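Local coordinates for DCN1-like protein 3 (Homo sapiens, PDB 4GBA) that contributes to the neddylation of cullins by helping to transfer NEDD8 from N-terminally acetylated NEDD8-conjugating E2 enzymes to cullin-RBX complexes, at residues 142-147 with 191-196; 117-122 with 146-151; 40-45 with 130-135; 46-51 with 100-105. One frame throughout, in Å; residues are numbered along the deposited sequence.

Interaction 1 (142-147 with 191-196)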
# COMPACT_ATOMS: atom_id res chain seq x y z
N LEU A 142 -9.16 -2.02 -11.59
CA LEU A 142 -8.03 -2.94 -11.48
C LEU A 142 -8.02 -3.99 -12.61
O LEU A 142 -6.96 -4.49 -12.98
CB LEU A 142 -7.99 -3.61 -10.10
CG LEU A 142 -7.79 -2.74 -8.85
CD1 LEU A 142 -8.06 -3.55 -7.58
CD2 LEU A 142 -6.41 -2.07 -8.78
N ASN A 143 -9.21 -4.34 -13.12
CA ASN A 143 -9.30 -5.19 -14.31
C ASN A 143 -8.72 -4.47 -15.50
O ASN A 143 -7.95 -5.04 -16.28
CB ASN A 143 -10.75 -5.55 -14.62
CG ASN A 143 -11.33 -6.55 -13.64
OD1 ASN A 143 -10.60 -7.31 -12.99
ND2 ASN A 143 -12.66 -6.57 -13.54
N PHE A 144 -9.09 -3.20 -15.62
CA PHE A 144 -8.60 -2.33 -16.68
C PHE A 144 -7.07 -2.27 -16.68
O PHE A 144 -6.44 -2.36 -17.73
CB PHE A 144 -9.23 -0.94 -16.53
CG PHE A 144 -8.51 0.16 -17.26
CD1 PHE A 144 -8.64 0.30 -18.63
CD2 PHE A 144 -7.71 1.06 -16.57
CE1 PHE A 144 -7.97 1.32 -19.29
CE2 PHE A 144 -7.04 2.07 -17.24
CZ PHE A 144 -7.17 2.20 -18.60
N LEU A 145 -6.47 -2.13 -15.50
CA LEU A 145 -5.02 -1.98 -15.39
C LEU A 145 -4.22 -3.27 -15.62
O LEU A 145 -3.07 -3.21 -16.04
CB LEU A 145 -4.65 -1.41 -14.03
CG LEU A 145 -5.08 0.02 -13.71
CD1 LEU A 145 -4.75 0.33 -12.23
CD2 LEU A 145 -4.39 0.99 -14.66
N THR A 146 -4.80 -4.42 -15.30
CA THR A 146 -4.13 -5.69 -15.53
C THR A 146 -4.14 -5.97 -17.04
O THR A 146 -3.15 -6.46 -17.61
CB THR A 146 -4.81 -6.86 -14.77
OG1 THR A 146 -6.14 -7.05 -15.27
CG2 THR A 146 -4.89 -6.55 -13.28
N GLU A 147 -5.25 -5.64 -17.68
CA GLU A 147 -5.34 -5.72 -19.12
C GLU A 147 -4.37 -4.71 -19.73
O GLU A 147 -3.64 -5.03 -20.67
CB GLU A 147 -6.76 -5.43 -19.55
CG GLU A 147 -6.93 -5.34 -21.05
CD GLU A 147 -8.39 -5.43 -21.46
OE1 GLU A 147 -9.17 -6.06 -20.72
OE2 GLU A 147 -8.73 -4.88 -22.53
N VAL A 191 -12.62 5.08 -18.46
CA VAL A 191 -14.05 5.25 -18.62
C VAL A 191 -14.52 4.70 -19.98
O VAL A 191 -15.56 4.06 -20.07
CB VAL A 191 -14.46 6.72 -18.42
CG1 VAL A 191 -15.85 6.97 -18.98
CG2 VAL A 191 -14.40 7.08 -16.94
N GLU A 192 -13.72 4.94 -21.02
CA GLU A 192 -14.04 4.41 -22.34
C GLU A 192 -14.04 2.88 -22.29
O GLU A 192 -15.04 2.24 -22.61
CB GLU A 192 -13.05 4.91 -23.41
CG GLU A 192 -12.91 6.44 -23.49
CD GLU A 192 -14.26 7.18 -23.59
OE1 GLU A 192 -14.58 7.72 -24.67
OE2 GLU A 192 -15.00 7.22 -22.57
N TRP A 193 -12.90 2.33 -21.87
CA TRP A 193 -12.76 0.89 -21.69
C TRP A 193 -13.92 0.29 -20.89
O TRP A 193 -14.37 -0.82 -21.16
CB TRP A 193 -11.44 0.58 -21.00
CG TRP A 193 -11.21 -0.88 -20.69
CD1 TRP A 193 -10.50 -1.78 -21.44
CD2 TRP A 193 -11.67 -1.61 -19.53
NE1 TRP A 193 -10.49 -3.01 -20.83
CE2 TRP A 193 -11.20 -2.93 -19.65
CE3 TRP A 193 -12.43 -1.27 -18.40
CZ2 TRP A 193 -11.47 -3.92 -18.70
CZ3 TRP A 193 -12.70 -2.25 -17.45
CH2 TRP A 193 -12.22 -3.55 -17.61
N GLU A 194 -14.39 1.03 -19.90
CA GLU A 194 -15.44 0.54 -19.02
C GLU A 194 -16.82 0.67 -19.66
O GLU A 194 -17.73 -0.10 -19.35
CB GLU A 194 -15.39 1.27 -17.67
CG GLU A 194 -16.59 1.00 -16.78
CD GLU A 194 -16.66 -0.44 -16.30
OE1 GLU A 194 -15.74 -1.23 -16.63
OE2 GLU A 194 -17.63 -0.79 -15.58
N MET A 195 -16.98 1.65 -20.54
CA MET A 195 -18.19 1.75 -21.36
C MET A 195 -18.26 0.58 -22.35
O MET A 195 -19.31 -0.03 -22.54
CB MET A 195 -18.24 3.08 -22.12
CG MET A 195 -18.57 4.27 -21.25
SD MET A 195 -19.88 3.86 -20.07
CE MET A 195 -21.36 4.27 -20.99
N GLU A 196 -17.13 0.26 -22.97
CA GLU A 196 -17.08 -0.84 -23.91
C GLU A 196 -17.42 -2.17 -23.25
O GLU A 196 -18.16 -2.98 -23.82
CB GLU A 196 -15.72 -0.92 -24.61
CG GLU A 196 -15.48 -2.25 -25.32
CD GLU A 196 -16.55 -2.59 -26.35
OE1 GLU A 196 -17.11 -1.65 -26.96
OE2 GLU A 196 -16.84 -3.80 -26.55
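Within the cullin-binding part of the DCUN1 (PONY) domain, helix 138-147 receives the indole of Trp193 from helix 185-199 against Phe144 and Glu147. The two helix segments run steeply across each other, at 103°, with axes 10.4 Å apart, and Trp193 spans the gap. Its CG stands anti to the backbone N (chi1 177°), which carries the indole over to the other helix. Phe144 meets it in a T-shaped (edge-to-face) pair, the edge atom CD1 lying 3.5 Å from Trp193 CG, while Phe144 CB sits over the six-membered ring of the Trp193 indole in a CH-pi contact, 3.8 Å from its centroid. Phe144 has a second edge-to-face partner in Phe190, and Pro149 touches both Phe144 and Trp193. Asn143 contributes only CB, 3.9 Å from Trp193 CH2; its amide turns to Gln140. Trp193 NE1 bonds Glu147 OE2 at 3.1 Å with an N-H...O angle of 153°. A leucine in place of Trp193 would probably leave the Glu147 carboxylate without this N-H donor and open a gap beside Phe144. In that bond Glu147 OE2 lies in the indole plane, but Trp193 NE1 approaches it from above the carboxylate plane.

Interaction 2 (117-122 with 146-151); sequences LHREIA and TENPSG
Arg119 reaches from the start of helix 119-129 to Thr146 and Asn148, where helix 138-147 ends and its following loop begins. The surroundings suit the EF-hand clan to which the cullin-binding family belongs: a short antiparallel pair of strands, 117-118 and 154-155, joins the loops of two helix-loop-helix units. Leu117 opens the segment in that sheet, its backbone bonded to Ile155. His118 follows at the N-cap, and its carbonyl O accepts from Ala122 N at 2.9 Å, the first turn of the helix.

Arg119 carries the contact. Its chain leaves extended, with CG anti to the backbone N (chi1 -168°), and bends at chi3 (52°), so that the aliphatic part crosses the Asn148 side chain before the guanidinium turns toward the helix end. Arg119 CD lies 3.4 Å from Asn148 ND2, and NE is 3.5 Å from the same nitrogen; the guanidinium and amide planes are nearly parallel, 10° apart. The NH1 edge comes against the Thr146 backbone, 3.3 Å from CA. NH1 points at the carbonyl O of Leu145, probably as a hydrogen bond, though modelled too short to be read closely. An arginine charge is thereby brought to the C-terminal end of helix 138-147, where the helix dipole would probably favour it. Ile121 packs on the bound peptide.

On the loop side, Asn148 leaves the helix with positive phi and its OD1 accepts from Ile152 N. A type I turn starts here, closed by Gly151 N bonding to Asn148 O at 2.9 Å.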
# COMPACT_ATOMS: atom_id res chain seq x y z
N LEU A 117 5.25 4.17 -9.70
CA LEU A 117 5.08 2.77 -9.28
C LEU A 117 5.00 1.84 -10.48
O LEU A 117 4.40 2.20 -11.51
CB LEU A 117 3.79 2.60 -8.49
CG LEU A 117 3.61 3.23 -7.11
CD1 LEU A 117 2.22 2.90 -6.62
CD2 LEU A 117 4.67 2.72 -6.15
N HIS A 118 5.57 0.64 -10.36
CA HIS A 118 5.38 -0.36 -11.41
C HIS A 118 3.89 -0.64 -11.48
O HIS A 118 3.24 -0.77 -10.45
CB HIS A 118 6.13 -1.66 -11.09
CG HIS A 118 7.62 -1.55 -11.15
ND1 HIS A 118 8.28 -1.02 -12.25
CD2 HIS A 118 8.58 -1.93 -10.28
CE1 HIS A 118 9.58 -1.06 -12.03
NE2 HIS A 118 9.80 -1.60 -10.84
N ARG A 119 3.35 -0.71 -12.68
CA ARG A 119 1.93 -0.99 -12.85
C ARG A 119 1.42 -2.07 -11.87
O ARG A 119 0.35 -1.91 -11.28
CB ARG A 119 1.64 -1.38 -14.30
CG ARG A 119 0.17 -1.43 -14.69
CD ARG A 119 0.04 -1.90 -16.14
NE ARG A 119 0.79 -3.14 -16.31
CZ ARG A 119 0.27 -4.35 -16.12
NH1 ARG A 119 -1.02 -4.48 -15.81
NH2 ARG A 119 1.02 -5.43 -16.24
N GLU A 120 2.17 -3.16 -11.70
CA GLU A 120 1.68 -4.32 -10.95
C GLU A 120 1.69 -4.11 -9.43
O GLU A 120 0.84 -4.65 -8.73
CB GLU A 120 2.46 -5.57 -11.31
CG GLU A 120 2.46 -5.85 -12.79
CD GLU A 120 3.05 -7.20 -13.12
OE1 GLU A 120 3.90 -7.26 -14.04
OE2 GLU A 120 2.68 -8.20 -12.47
N ILE A 121 2.67 -3.35 -8.95
CA ILE A 121 2.72 -2.89 -7.57
C ILE A 121 1.55 -1.95 -7.30
O ILE A 121 0.84 -2.09 -6.31
CB ILE A 121 4.01 -2.10 -7.31
CG1 ILE A 121 5.22 -3.01 -7.50
CG2 ILE A 121 3.99 -1.53 -5.90
CD1 ILE A 121 5.22 -4.21 -6.58
N ALA A 122 1.36 -0.99 -8.19
CA ALA A 122 0.22 -0.10 -8.11
C ALA A 122 -1.07 -0.90 -7.97
O ALA A 122 -1.90 -0.60 -7.12
CB ALA A 122 0.17 0.80 -9.34
N THR A 146 -4.80 -4.42 -15.30
CA THR A 146 -4.13 -5.69 -15.53
C THR A 146 -4.14 -5.97 -17.04
O THR A 146 -3.15 -6.46 -17.61
CB THR A 146 -4.81 -6.86 -14.77
OG1 THR A 146 -6.14 -7.05 -15.27
CG2 THR A 146 -4.89 -6.55 -13.28
N GLU A 147 -5.25 -5.64 -17.68
CA GLU A 147 -5.34 -5.72 -19.12
C GLU A 147 -4.37 -4.71 -19.73
O GLU A 147 -3.64 -5.03 -20.67
CB GLU A 147 -6.76 -5.43 -19.55
CG GLU A 147 -6.93 -5.34 -21.05
CD GLU A 147 -8.39 -5.43 -21.46
OE1 GLU A 147 -9.17 -6.06 -20.72
OE2 GLU A 147 -8.73 -4.88 -22.53
N ASN A 148 -4.37 -3.50 -19.19
CA ASN A 148 -3.47 -2.43 -19.64
C ASN A 148 -3.63 -2.10 -21.13
O ASN A 148 -2.64 -2.06 -21.87
CB ASN A 148 -2.01 -2.76 -19.31
CG ASN A 148 -1.09 -1.55 -19.47
OD1 ASN A 148 -1.55 -0.40 -19.53
ND2 ASN A 148 0.21 -1.80 -19.51
N PRO A 149 -4.87 -1.83 -21.56
CA PRO A 149 -5.22 -1.52 -22.96
C PRO A 149 -4.25 -0.55 -23.61
O PRO A 149 -3.87 -0.77 -24.75
CB PRO A 149 -6.60 -0.86 -22.83
CG PRO A 149 -7.18 -1.42 -21.59
CD PRO A 149 -6.03 -1.72 -20.66
N SER A 150 -3.86 0.51 -22.89
CA SER A 150 -3.06 1.58 -23.47
C SER A 150 -1.57 1.47 -23.15
O SER A 150 -0.82 2.44 -23.32
CB SER A 150 -3.59 2.97 -23.06
OG SER A 150 -3.57 3.18 -21.65
N GLY A 151 -1.15 0.30 -22.69
CA GLY A 151 0.25 0.05 -22.40
C GLY A 151 0.98 1.16 -21.64
O GLY A 151 1.89 1.80 -22.17

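Interaction 3 (40-45 with 130-135)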
# COMPACT_ATOMS: atom_id res chain seq x y z
N THR A 40 2.30 -9.93 2.88
CA THR A 40 1.72 -9.01 1.92
C THR A 40 0.35 -8.49 2.36
O THR A 40 -0.27 -7.67 1.66
CB THR A 40 1.54 -9.68 0.52
OG1 THR A 40 0.61 -10.76 0.61
CG2 THR A 40 2.86 -10.20 0.02
N GLU A 41 -0.14 -8.95 3.50
CA GLU A 41 -1.49 -8.59 3.92
C GLU A 41 -1.63 -7.17 4.53
O GLU A 41 -0.64 -6.52 4.87
CB GLU A 41 -2.08 -9.66 4.85
CG GLU A 41 -1.61 -9.57 6.29
CD GLU A 41 -2.71 -9.98 7.25
OE1 GLU A 41 -2.72 -11.16 7.66
OE2 GLU A 41 -3.57 -9.13 7.58
N PHE A 42 -2.87 -6.71 4.63
CA PHE A 42 -3.21 -5.33 4.99
C PHE A 42 -2.61 -4.83 6.32
O PHE A 42 -2.11 -3.71 6.40
CB PHE A 42 -4.74 -5.17 4.96
CG PHE A 42 -5.23 -3.77 5.22
CD1 PHE A 42 -4.85 -2.72 4.39
CD2 PHE A 42 -6.12 -3.51 6.28
CE1 PHE A 42 -5.32 -1.41 4.62
CE2 PHE A 42 -6.60 -2.22 6.51
CZ PHE A 42 -6.19 -1.16 5.68
N ARG A 43 -2.65 -5.66 7.36
CA ARG A 43 -2.06 -5.28 8.65
C ARG A 43 -0.58 -4.95 8.55
O ARG A 43 -0.08 -4.15 9.32
CB ARG A 43 -2.22 -6.39 9.67
CG ARG A 43 -3.55 -6.42 10.33
CD ARG A 43 -3.80 -7.81 10.84
NE ARG A 43 -5.21 -8.04 11.06
CZ ARG A 43 -5.70 -9.14 11.61
NH1 ARG A 43 -4.85 -10.10 11.99
NH2 ARG A 43 -7.01 -9.27 11.79
N VAL A 44 0.11 -5.61 7.61
CA VAL A 44 1.53 -5.37 7.42
C VAL A 44 1.76 -4.01 6.76
O VAL A 44 2.68 -3.28 7.13
CB VAL A 44 2.20 -6.52 6.62
CG1 VAL A 44 3.66 -6.20 6.33
CG2 VAL A 44 2.06 -7.85 7.40
N LEU A 45 0.91 -3.67 5.79
CA LEU A 45 0.88 -2.31 5.26
C LEU A 45 0.63 -1.30 6.41
O LEU A 45 1.32 -0.28 6.52
CB LEU A 45 -0.17 -2.17 4.15
CG LEU A 45 -0.39 -0.76 3.58
CD1 LEU A 45 0.82 -0.29 2.74
CD2 LEU A 45 -1.69 -0.70 2.77
N PHE A 130 -7.33 -0.30 -0.08
CA PHE A 130 -8.78 -0.18 0.01
C PHE A 130 -9.45 -1.36 0.72
O PHE A 130 -10.68 -1.47 0.73
CB PHE A 130 -9.41 0.01 -1.39
CG PHE A 130 -9.25 1.41 -1.95
CD1 PHE A 130 -9.88 2.49 -1.34
CD2 PHE A 130 -8.48 1.64 -3.08
CE1 PHE A 130 -9.75 3.77 -1.85
CE2 PHE A 130 -8.34 2.93 -3.60
CZ PHE A 130 -8.97 4.00 -2.98
N THR A 131 -8.65 -2.23 1.32
CA THR A 131 -9.14 -3.44 2.00
C THR A 131 -10.44 -3.24 2.81
O THR A 131 -11.39 -4.00 2.64
CB THR A 131 -8.03 -4.09 2.88
OG1 THR A 131 -6.98 -4.60 2.04
CG2 THR A 131 -8.59 -5.21 3.71
N GLN A 132 -10.49 -2.23 3.68
CA GLN A 132 -11.67 -2.06 4.54
C GLN A 132 -12.81 -1.30 3.88
O GLN A 132 -13.93 -1.28 4.39
CB GLN A 132 -11.29 -1.37 5.86
CG GLN A 132 -10.12 -2.03 6.59
CD GLN A 132 -10.03 -1.64 8.06
OE1 GLN A 132 -10.54 -2.35 8.92
NE2 GLN A 132 -9.36 -0.53 8.34
N ASN A 133 -12.54 -0.68 2.74
CA ASN A 133 -13.52 0.19 2.09
C ASN A 133 -13.37 0.19 0.58
O ASN A 133 -12.80 1.12 0.01
CB ASN A 133 -13.40 1.64 2.62
CG ASN A 133 -12.01 2.26 2.38
OD1 ASN A 133 -11.02 1.55 2.13
ND2 ASN A 133 -11.93 3.59 2.46
N ASN A 134 -13.86 -0.86 -0.07
CA ASN A 134 -13.83 -0.93 -1.53
C ASN A 134 -14.79 0.07 -2.17
O ASN A 134 -16.01 -0.04 -2.01
CB ASN A 134 -14.14 -2.34 -2.05
CG ASN A 134 -12.89 -3.17 -2.34
OD1 ASN A 134 -11.87 -3.07 -1.65
ND2 ASN A 134 -12.96 -4.00 -3.38
N PRO A 135 -14.26 1.04 -2.91
CA PRO A 135 -15.13 1.93 -3.68
C PRO A 135 -15.75 1.16 -4.85
O PRO A 135 -15.14 0.22 -5.37
CB PRO A 135 -14.18 3.01 -4.20
CG PRO A 135 -12.86 2.78 -3.50
CD PRO A 135 -12.83 1.33 -3.13
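Phe42 and Thr131 bring the two backbones nearest, CA atoms 6.9 Å apart, where the first turn of helix 42-50 in the DCUN1 domain meets a type I beta turn from Phe130 to Asn133. The turn follows helix 119-129 and is closed by Asn133 N bonding to Phe130 O at 2.9 Å. Facing it, Glu41 occupies the N-cap of helix 42-50, and its carbonyl O accepts from Val44 N. On the same helix, Val44 and Leu45 pack on the modified residue of the bound E2 peptide.

Phe42 is the inserted side chain. With CG anti to the backbone N (chi1 -176°), the ring is swung out to the turn, and Thr131 lies on one of its faces: CB is 3.8 Å from the ring centroid and 18° off the normal, a CH-pi contact. The Thr131 methyl CG2 adds a contact with Phe42 CD2 at 3.9 Å, while OG1 is bonded to Leu128 O. Leu87 of helix 76-89 also packs against Phe42. A serine replacing Phe42 would probably leave Thr131 and the methylene of Gln132 facing a gap, and the turn less firmly seated on the helix.

The Gln132 side chain runs across that of Phe42 at about a right angle. Its amide is fixed from beyond the turn, NE2 bonded to Leu87 O and OE1 to Lys91 NZ, and this holds CG 3.5 Å from Phe42 CE2.

Interaction 4 (46-51 with 100-105)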
# COMPACT_ATOMS: atom_id res chain seq x y z
N LEU A 46 -0.33 -1.59 7.29
CA LEU A 46 -0.61 -0.69 8.44
C LEU A 46 0.61 -0.54 9.35
O LEU A 46 0.93 0.57 9.78
CB LEU A 46 -1.80 -1.18 9.26
CG LEU A 46 -3.15 -1.20 8.55
CD1 LEU A 46 -4.28 -1.51 9.54
CD2 LEU A 46 -3.38 0.12 7.87
N LEU A 47 1.29 -1.64 9.64
CA LEU A 47 2.51 -1.62 10.43
C LEU A 47 3.57 -0.74 9.78
O LEU A 47 4.12 0.14 10.44
CB LEU A 47 3.05 -3.05 10.58
CG LEU A 47 3.60 -3.52 11.93
CD1 LEU A 47 2.74 -3.01 13.11
CD2 LEU A 47 3.72 -5.06 11.95
N ALA A 48 3.86 -0.97 8.50
CA ALA A 48 4.83 -0.17 7.77
C ALA A 48 4.43 1.31 7.81
O ALA A 48 5.28 2.19 7.95
CB ALA A 48 4.95 -0.66 6.30
N TRP A 49 3.14 1.57 7.66
CA TRP A 49 2.60 2.92 7.78
C TRP A 49 2.94 3.53 9.15
O TRP A 49 3.60 4.56 9.24
CB TRP A 49 1.09 2.89 7.50
CG TRP A 49 0.34 4.19 7.82
CD1 TRP A 49 0.64 5.44 7.38
CD2 TRP A 49 -0.85 4.32 8.62
NE1 TRP A 49 -0.29 6.35 7.85
CE2 TRP A 49 -1.21 5.69 8.61
CE3 TRP A 49 -1.64 3.41 9.34
CZ2 TRP A 49 -2.33 6.17 9.31
CZ3 TRP A 49 -2.76 3.89 10.03
CH2 TRP A 49 -3.08 5.27 10.01
N LYS A 50 2.50 2.87 10.22
CA LYS A 50 2.82 3.26 11.61
C LYS A 50 4.33 3.44 11.87
O LYS A 50 4.72 4.34 12.62
CB LYS A 50 2.25 2.23 12.58
CG LYS A 50 1.19 2.77 13.47
CD LYS A 50 0.11 3.43 12.67
CE LYS A 50 -0.86 4.15 13.60
NZ LYS A 50 -0.10 5.00 14.53
N PHE A 51 5.17 2.60 11.27
CA PHE A 51 6.62 2.71 11.46
C PHE A 51 7.22 3.73 10.50
O PHE A 51 8.42 4.00 10.54
CB PHE A 51 7.32 1.36 11.26
CG PHE A 51 6.98 0.33 12.32
CD1 PHE A 51 6.03 0.60 13.30
CD2 PHE A 51 7.62 -0.89 12.33
CE1 PHE A 51 5.72 -0.35 14.26
CE2 PHE A 51 7.33 -1.84 13.29
CZ PHE A 51 6.37 -1.56 14.27
N TYR A 100 -3.13 6.29 2.67
CA TYR A 100 -3.18 6.33 1.21
C TYR A 100 -1.99 7.09 0.57
O TYR A 100 -1.41 6.61 -0.42
CB TYR A 100 -4.52 6.90 0.72
CG TYR A 100 -4.73 6.79 -0.77
CD1 TYR A 100 -5.22 5.62 -1.34
CD2 TYR A 100 -4.44 7.86 -1.62
CE1 TYR A 100 -5.41 5.50 -2.71
CE2 TYR A 100 -4.63 7.75 -3.01
CZ TYR A 100 -5.11 6.57 -3.54
OH TYR A 100 -5.30 6.46 -4.90
N ARG A 101 -1.61 8.24 1.11
CA ARG A 101 -0.44 8.96 0.60
C ARG A 101 0.86 8.20 0.85
O ARG A 101 1.73 8.13 -0.02
CB ARG A 101 -0.35 10.39 1.17
CG ARG A 101 -1.67 11.16 1.14
CD ARG A 101 -1.53 12.61 1.67
NE ARG A 101 -1.66 13.58 0.58
CZ ARG A 101 -2.20 14.80 0.69
NH1 ARG A 101 -2.67 15.23 1.85
NH2 ARG A 101 -2.26 15.58 -0.39
N PHE A 102 1.00 7.65 2.07
CA PHE A 102 2.13 6.81 2.45
C PHE A 102 2.28 5.58 1.53
O PHE A 102 3.39 5.18 1.20
CB PHE A 102 2.00 6.32 3.92
CG PHE A 102 2.94 5.18 4.26
CD1 PHE A 102 4.25 5.44 4.66
CD2 PHE A 102 2.53 3.85 4.14
CE1 PHE A 102 5.12 4.40 4.95
CE2 PHE A 102 3.40 2.81 4.43
CZ PHE A 102 4.70 3.09 4.83
N THR A 103 1.16 4.99 1.14
CA THR A 103 1.19 3.75 0.37
C THR A 103 1.89 3.94 -0.99
O THR A 103 2.56 3.04 -1.48
CB THR A 103 -0.23 3.14 0.20
OG1 THR A 103 -0.77 2.84 1.50
CG2 THR A 103 -0.21 1.87 -0.65
N PHE A 104 1.77 5.14 -1.58
CA PHE A 104 2.44 5.42 -2.83
C PHE A 104 3.96 5.42 -2.64
O PHE A 104 4.70 4.75 -3.37
CB PHE A 104 1.98 6.74 -3.46
CG PHE A 104 2.70 7.06 -4.74
CD1 PHE A 104 2.22 6.64 -5.96
CD2 PHE A 104 3.91 7.73 -4.70
CE1 PHE A 104 2.91 6.91 -7.13
CE2 PHE A 104 4.61 8.00 -5.88
CZ PHE A 104 4.11 7.59 -7.09
N GLN A 105 4.41 6.17 -1.63
CA GLN A 105 5.82 6.30 -1.28
C GLN A 105 6.45 4.95 -0.90
O GLN A 105 7.61 4.66 -1.22
CB GLN A 105 5.96 7.28 -0.10
CG GLN A 105 7.36 7.88 0.04
CD GLN A 105 7.86 8.51 -1.27
OE1 GLN A 105 7.09 9.16 -1.99
NE2 GLN A 105 9.14 8.30 -1.58
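Phe102 projects from helix 93-107 onto the backbone of helix 42-50 at Ala48 and Trp49, within the buried centre of the DCUN1 domain; the CA atoms of Trp49 and Phe102 are 6.6 Å apart. At its root, Phe102 CB touches the indole carbon Trp49 CD1 at 3.8 Å, and CG lies 3.9 Å from the same carbon. A chi1 of 165° turns the ring away from its own backbone N and carries it across to the facing helix. Phe102 CD2 then meets Trp49 CB at 3.8 Å. Next, CE2 comes to 3.4 Å from Trp49 CA, which stands over one face of the ring in a CH-pi contact, 20° off the normal. On the other branch, Phe102 CE1 lies 3.7 Å from Ala48 O. At the tip, CZ is 3.3 Å from that carbonyl oxygen of Ala48 and 4.0 Å from the methyl Ala48 CB. The phenyl ring thus rests mainly on main-chain atoms, and its plane is inclined by 52° to the indole.

The indole has its own tie: Trp49 NE1 is hydrogen-bonded to Asp98, on the same helix as Phe102, which fixes how the ring can turn. Ala48 also packs on the modified residue of the bound peptide. Around the pair, Leu46 reaches Leu87 of helix 76-89 and Tyr100 stacks on Trp160, so helix 93-107 lies between helix 42-50 and helix 157-169.

The four contacts form two touching pairs. Interactions 1 and 2 share Thr146 and Glu147 at the end of helix 138-147; their centres are 11 Å apart, and Pro149 CG packs 3.3 Å from Trp193 CD1. Interactions 3 and 4 use successive turns of helix 42-50, also 11 Å between centres, with Leu45 CD1 3.7 Å from Thr103 OG1. The pairs meet where Leu117 CD2 lies 3.4 Å from Phe104 O, joining interactions 2 and 4. The bound acetylated E2 peptide lies against helix 42-50 in interactions 3 and 4 and touches Ile121 of interaction 2, whereas interaction 1, its centre about 27 Å from that of interaction 4, lies toward the C-terminal end of the chain.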